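Local atomic coordinates of effector protein MavE (Legionella pneumophila subsp. pneumophila, PDB entry 6PIR), a protein that acts as a virulence effector, indispensable for remodelling the bacterium-containing vacuole through the endoplasmic reticulum, for evasion of lysosomes and for replication inside host cells. Residues 8-13 / 71-76; 13-18 / 124-129. All coordinates share one frame; numbering follows the deposited sequence.

Contact 1. Residues 8-13 / 71-76; sequences RNFLIN and EAIALV
Val-76 meets helix 5-21 with both of its methyl groups, and each takes a different partner: CG1 goes to the ring of Phe-10, CG2 to Asn-13. The first pairing is between apolar side chains. CG1 lies 3.5 Å from Phe-10 CE1 and just as far from CD1, so it lies against the CD1-CE1 bond of the ring, at an oblique approach that is neither squarely over the face nor at the edge. Phe-10 holds CG anti to its backbone N (chi1 -170°), and this carries the ring end closer to segment 71-76 than the start of the side chain would suggest. Ile-73, one turn before Val-76, adds a looser apolar contact near the ring plane, its CG2 standing 4.3 Å from Phe-10 CZ.

The second contact sets a methyl against Asn-13 where its side chain leaves the backbone: Val-76 CG2 rests 3.6 Å from both CB and the carbonyl carbon C. This is where the backbones come nearest, with Asn-13 CA 6.4 Å from Val-76 CA. Across the two segments the contact is van der Waals packing, without a hydrogen bond, and the segment axes pass 10.0 Å apart at 122° between their N-to-C directions.

Neighbouring helices add to the burial. Helix 85-106 supplies Ala-94 against Phe-10 and Leu-98 against Ile-73, while Ser-14 and Phe-17, further along helix 5-21, also touch Val-76. Helix 115-134 packs on Ile-12, and helix 26-36 meets Leu-75 of helix 59-77.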
loop_
_atom_site.group_PDB
_atom_site.type_symbol
_atom_site.label_atom_id
_atom_site.label_comp_id
_atom_site.label_asym_id
_atom_site.label_seq_id
_atom_site.Cartn_x
_atom_site.Cartn_y
_atom_site.Cartn_z
ATOM N N ARG A 8 -6.928 -9.810 4.282
ATOM C CA ARG A 8 -7.905 -8.974 3.582
ATOM C C ARG A 8 -8.150 -7.644 4.308
ATOM O O ARG A 8 -8.258 -6.588 3.669
ATOM C CB ARG A 8 -9.197 -9.759 3.353
ATOM C CG ARG A 8 -9.076 -10.612 2.099
ATOM C CD ARG A 8 -10.299 -11.419 1.795
ATOM N NE ARG A 8 -10.392 -12.566 2.676
ATOM C CZ ARG A 8 -11.394 -12.757 3.518
ATOM N NH1 ARG A 8 -12.377 -11.858 3.554
ATOM N NH2 ARG A 8 -11.423 -13.856 4.283
ATOM N N ASN A 9 -8.260 -7.675 5.637
ATOM C CA ASN A 9 -8.430 -6.436 6.389
ATOM C C ASN A 9 -7.189 -5.561 6.300
ATOM O O ASN A 9 -7.296 -4.332 6.175
ATOM C CB ASN A 9 -8.761 -6.739 7.846
ATOM C CG ASN A 9 -10.099 -6.180 8.256
ATOM O OD1 ASN A 9 -10.191 -5.052 8.743
ATOM N ND2 ASN A 9 -11.141 -6.966 8.072
ATOM N N PHE A 10 -6.005 -6.184 6.392
ATOM C CA PHE A 10 -4.760 -5.448 6.249
ATOM C C PHE A 10 -4.702 -4.739 4.897
ATOM O O PHE A 10 -4.281 -3.577 4.800
ATOM C CB PHE A 10 -3.591 -6.406 6.383
ATOM C CG PHE A 10 -2.267 -5.723 6.488
ATOM C CD1 PHE A 10 -1.725 -5.434 7.737
ATOM C CD2 PHE A 10 -1.549 -5.388 5.356
ATOM C CE1 PHE A 10 -0.483 -4.794 7.851
ATOM C CE2 PHE A 10 -0.322 -4.753 5.458
ATOM C CZ PHE A 10 0.214 -4.459 6.712
ATOM N N LEU A 11 -5.111 -5.431 3.843
ATOM C CA LEU A 11 -5.139 -4.834 2.519
ATOM C C LEU A 11 -6.104 -3.664 2.484
ATOM O O LEU A 11 -5.793 -2.620 1.917
ATOM C CB LEU A 11 -5.555 -5.896 1.487
ATOM C CG LEU A 11 -4.560 -7.015 1.202
ATOM C CD1 LEU A 11 -5.279 -8.102 0.392
ATOM C CD2 LEU A 11 -3.309 -6.515 0.475
ATOM N N ILE A 12 -7.316 -3.842 3.018
ATOM C CA ILE A 12 -8.303 -2.760 2.962
ATOM C C ILE A 12 -7.773 -1.501 3.663
ATOM O O ILE A 12 -7.888 -0.368 3.159
ATOM C CB ILE A 12 -9.621 -3.227 3.587
ATOM C CG1 ILE A 12 -10.312 -4.223 2.650
ATOM C CG2 ILE A 12 -10.509 -2.049 3.900
ATOM C CD1 ILE A 12 -11.385 -4.943 3.327
ATOM N N ASN A 13 -7.184 -1.674 4.844
ATOM C CA ASN A 13 -6.691 -0.494 5.574
ATOM C C ASN A 13 -5.473 0.119 4.908
ATOM O O ASN A 13 -5.278 1.358 4.930
ATOM C CB ASN A 13 -6.367 -0.890 7.001
ATOM C CG ASN A 13 -7.592 -1.183 7.795
ATOM O OD1 ASN A 13 -8.639 -0.583 7.566
ATOM N ND2 ASN A 13 -7.473 -2.085 8.752
ATOM N N GLU A 71 4.583 3.947 3.888
ATOM C CA GLU A 71 3.891 4.701 4.929
ATOM C C GLU A 71 2.588 4.028 5.298
ATOM O O GLU A 71 2.220 3.996 6.475
ATOM C CB GLU A 71 3.636 6.132 4.465
ATOM C CG GLU A 71 4.926 6.971 4.429
ATOM C CD GLU A 71 4.924 8.052 3.356
ATOM O OE1 GLU A 71 3.858 8.446 2.849
ATOM O OE2 GLU A 71 6.009 8.528 3.009
ATOM N N ALA A 72 1.877 3.509 4.301
ATOM C CA ALA A 72 0.634 2.806 4.551
ATOM C C ALA A 72 0.874 1.577 5.415
ATOM O O ALA A 72 0.159 1.355 6.396
ATOM C CB ALA A 72 -0.016 2.403 3.219
ATOM N N ILE A 73 1.900 0.790 5.087
ATOM C CA ILE A 73 2.219 -0.402 5.883
ATOM C C ILE A 73 2.564 -0.012 7.319
ATOM O O ILE A 73 2.105 -0.643 8.278
ATOM C CB ILE A 73 3.358 -1.199 5.225
ATOM C CG1 ILE A 73 2.919 -1.761 3.884
ATOM C CG2 ILE A 73 3.872 -2.301 6.145
ATOM C CD1 ILE A 73 4.053 -2.267 3.055
ATOM N N ALA A 74 3.402 1.021 7.484
ATOM C CA ALA A 74 3.750 1.521 8.807
ATOM C C ALA A 74 2.505 1.892 9.602
ATOM O O ALA A 74 2.365 1.501 10.770
ATOM C CB ALA A 74 4.668 2.746 8.657
ATOM N N LEU A 75 1.592 2.658 8.980
ATOM C CA LEU A 75 0.419 3.155 9.686
ATOM C C LEU A 75 -0.534 2.023 10.066
ATOM O O LEU A 75 -1.044 1.972 11.196
ATOM C CB LEU A 75 -0.303 4.190 8.826
ATOM C CG LEU A 75 0.436 5.544 8.653
ATOM C CD1 LEU A 75 -0.200 6.335 7.541
ATOM C CD2 LEU A 75 0.404 6.323 9.949
ATOM N N VAL A 76 -0.766 1.091 9.149
ATOM C CA VAL A 76 -1.606 -0.048 9.507
ATOM C C VAL A 76 -0.926 -0.904 10.563
ATOM O O VAL A 76 -1.549 -1.287 11.557
ATOM C CB VAL A 76 -1.963 -0.874 8.254
ATOM C CG1 VAL A 76 -2.678 -2.172 8.655
ATOM C CG2 VAL A 76 -2.854 -0.045 7.313
#

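Contact 2. Residues 13-18 / 124-129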
loop_
_atom_site.group_PDB
_atom_site.type_symbol
_atom_site.label_atom_id
_atom_site.label_comp_id
_atom_site.label_asym_id
_atom_site.label_seq_id
_atom_site.Cartn_x
_atom_site.Cartn_y
_atom_site.Cartn_z
ATOM N N ASN A 13 -7.184 -1.674 4.844
ATOM C CA ASN A 13 -6.691 -0.494 5.574
ATOM C C ASN A 13 -5.473 0.119 4.908
ATOM O O ASN A 13 -5.278 1.358 4.930
ATOM C CB ASN A 13 -6.367 -0.890 7.001
ATOM C CG ASN A 13 -7.592 -1.183 7.795
ATOM O OD1 ASN A 13 -8.639 -0.583 7.566
ATOM N ND2 ASN A 13 -7.473 -2.085 8.752
ATOM N N SER A 14 -4.618 -0.735 4.347
ATOM C CA SER A 14 -3.443 -0.260 3.630
ATOM C C SER A 14 -3.838 0.532 2.390
ATOM O O SER A 14 -3.262 1.591 2.108
ATOM C CB SER A 14 -2.583 -1.470 3.278
ATOM O OG SER A 14 -2.111 -2.068 4.466
ATOM N N LEU A 15 -4.820 0.025 1.639
ATOM C CA LEU A 15 -5.328 0.734 0.486
ATOM C C LEU A 15 -5.967 2.050 0.873
ATOM O O LEU A 15 -5.775 3.048 0.177
ATOM C CB LEU A 15 -6.319 -0.148 -0.272
ATOM C CG LEU A 15 -5.664 -1.379 -0.852
ATOM C CD1 LEU A 15 -6.740 -2.159 -1.623
ATOM C CD2 LEU A 15 -4.470 -1.046 -1.707
ATOM N N MET A 16 -6.693 2.087 1.992
ATOM C CA MET A 16 -7.238 3.364 2.443
ATOM C C MET A 16 -6.127 4.390 2.679
ATOM O O MET A 16 -6.218 5.539 2.221
ATOM C CB MET A 16 -8.080 3.155 3.695
ATOM C CG MET A 16 -8.039 4.331 4.670
ATOM S SD MET A 16 -8.522 3.684 6.243
ATOM C CE MET A 16 -6.931 3.281 6.906
ATOM N N PHE A 17 -5.058 3.997 3.389
ATOM C CA PHE A 17 -3.972 4.947 3.611
ATOM C C PHE A 17 -3.255 5.302 2.314
ATOM O O PHE A 17 -2.849 6.452 2.133
ATOM C CB PHE A 17 -2.964 4.421 4.604
ATOM C CG PHE A 17 -3.380 4.575 6.029
ATOM C CD1 PHE A 17 -3.685 5.838 6.547
ATOM C CD2 PHE A 17 -3.490 3.475 6.838
ATOM C CE1 PHE A 17 -4.067 5.977 7.865
ATOM C CE2 PHE A 17 -3.838 3.625 8.178
ATOM C CZ PHE A 17 -4.136 4.893 8.675
ATOM N N LEU A 18 -3.048 4.318 1.425
ATOM C CA LEU A 18 -2.452 4.587 0.119
ATOM C C LEU A 18 -3.241 5.654 -0.625
ATOM O O LEU A 18 -2.676 6.618 -1.161
ATOM C CB LEU A 18 -2.399 3.295 -0.717
ATOM C CG LEU A 18 -1.861 3.462 -2.151
ATOM C CD1 LEU A 18 -0.415 3.959 -2.225
ATOM C CD2 LEU A 18 -2.027 2.108 -2.947
ATOM N N SER A 124 -8.985 2.254 -5.017
ATOM C CA SER A 124 -10.360 2.430 -4.552
ATOM C C SER A 124 -11.250 1.278 -5.001
ATOM O O SER A 124 -12.068 0.785 -4.214
ATOM C CB SER A 124 -10.930 3.754 -5.049
ATOM O OG SER A 124 -11.016 3.754 -6.464
ATOM N N GLN A 125 -11.108 0.838 -6.261
ATOM C CA GLN A 125 -11.935 -0.274 -6.767
ATOM C C GLN A 125 -11.621 -1.579 -6.045
ATOM O O GLN A 125 -12.533 -2.310 -5.622
ATOM C CB GLN A 125 -11.731 -0.439 -8.275
ATOM C CG GLN A 125 -12.447 0.623 -9.111
ATOM C CD GLN A 125 -13.938 0.357 -9.201
ATOM O OE1 GLN A 125 -14.369 -0.554 -9.914
ATOM N NE2 GLN A 125 -14.732 1.136 -8.467
ATOM N N ILE A 126 -10.327 -1.892 -5.893
ATOM C CA ILE A 126 -9.919 -3.121 -5.207
ATOM C C ILE A 126 -10.434 -3.135 -3.765
ATOM O O ILE A 126 -10.943 -4.156 -3.270
ATOM C CB ILE A 126 -8.387 -3.258 -5.278
ATOM C CG1 ILE A 126 -7.910 -3.476 -6.719
ATOM C CG2 ILE A 126 -7.836 -4.309 -4.284
ATOM C CD1 ILE A 126 -6.383 -3.325 -6.863
ATOM N N ARG A 127 -10.304 -1.992 -3.068
ATOM C CA ARG A 127 -10.756 -1.891 -1.685
ATOM C C ARG A 127 -12.272 -2.016 -1.593
ATOM O O ARG A 127 -12.790 -2.707 -0.705
ATOM C CB ARG A 127 -10.265 -0.567 -1.073
ATOM C CG ARG A 127 -10.854 -0.237 0.298
ATOM C CD ARG A 127 -10.206 1.021 0.891
ATOM N NE ARG A 127 -10.387 2.182 0.032
ATOM C CZ ARG A 127 -11.502 2.908 -0.029
ATOM N NH1 ARG A 127 -12.545 2.596 0.724
ATOM N NH2 ARG A 127 -11.581 3.949 -0.844
ATOM N N LYS A 128 -13.006 -1.378 -2.513
ATOM C CA LYS A 128 -14.456 -1.511 -2.490
ATOM C C LYS A 128 -14.888 -2.968 -2.672
ATOM O O LYS A 128 -15.823 -3.423 -2.008
ATOM C CB LYS A 128 -15.084 -0.626 -3.568
ATOM C CG LYS A 128 -14.983 0.897 -3.284
ATOM N N GLU A 129 -14.215 -3.709 -3.565
ATOM C CA GLU A 129 -14.568 -5.106 -3.810
ATOM C C GLU A 129 -14.324 -5.954 -2.570
ATOM O O GLU A 129 -15.184 -6.760 -2.168
ATOM C CB GLU A 129 -13.776 -5.641 -5.003
ATOM C CG GLU A 129 -14.172 -5.015 -6.332
ATOM C CD GLU A 129 -13.046 -5.070 -7.311
ATOM O OE1 GLU A 129 -12.064 -5.776 -7.029
ATOM O OE2 GLU A 129 -13.094 -4.352 -8.323
#
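A fully extended second torsion in Leu-15 (chi2 -178°) reaches CD1 out toward helix 115-134, whereas Arg-127 runs straight as far as CD and then bends at its third torsion (chi3 59°), turning its guanidinium along the flank of helix 5-21. The first of these side chains makes the apolar part of the contact. Leu-15 CD1 packs 3.6 Å from Ile-126 CG2, the two side chains meeting at about a right angle, and the same methyl lies 3.9 Å from Arg-127 CB. Leu-15 CB is 4.0 Å from Arg-127 CB, and the CA atoms of these two residues, 6.4 Å apart, are the nearest pair across the segments.

Arginine here works in two capacities. Its aliphatic CD lies 3.8 Å from Met-16 N and 4.1 Å from Met-16 CB, while NH2 forms a salt bridge with Glu-19, nearer the C-terminal end of helix 5-21. Both Arg-127 and Met-16 were modelled in two conformers, so these details, salt bridge included, apply to the ones described. Tyr-102 and Leu-106 of helix 85-106 cover Ile-126, and Leu-106 also reaches Leu-15.

With N-to-C directions 150° apart and axes 9.4 Å from each other, the segments form a near-antiparallel helix pair. Such pairing suits the all-helical, twinned two-helix bundle of MavE, here centred on a leucine-isoleucine contact.

In the fold
Both contacts draw on helix 5-21, which joins helix 59-77 through contact 1 and helix 115-134 through contact 2, and their centres lie 9 Å apart. Asn-13 belongs to both ranges, its CB directed toward 71-76 and away from 124-129. The two also touch directly: Val-76 CG2 packs 3.5 Å from Ser-14 N, and Arg-127 CD lies 3.5 Å from Ile-12 O. One helix thereby serves two partners within a few turns. The proposed NPxY motif, Asn-42 to Tyr-45, belongs to neither contact, falling between helices 26-36 and 59-77. This helical piece is only part of the effector, whose C-terminal transmembrane helix probably lies beyond it.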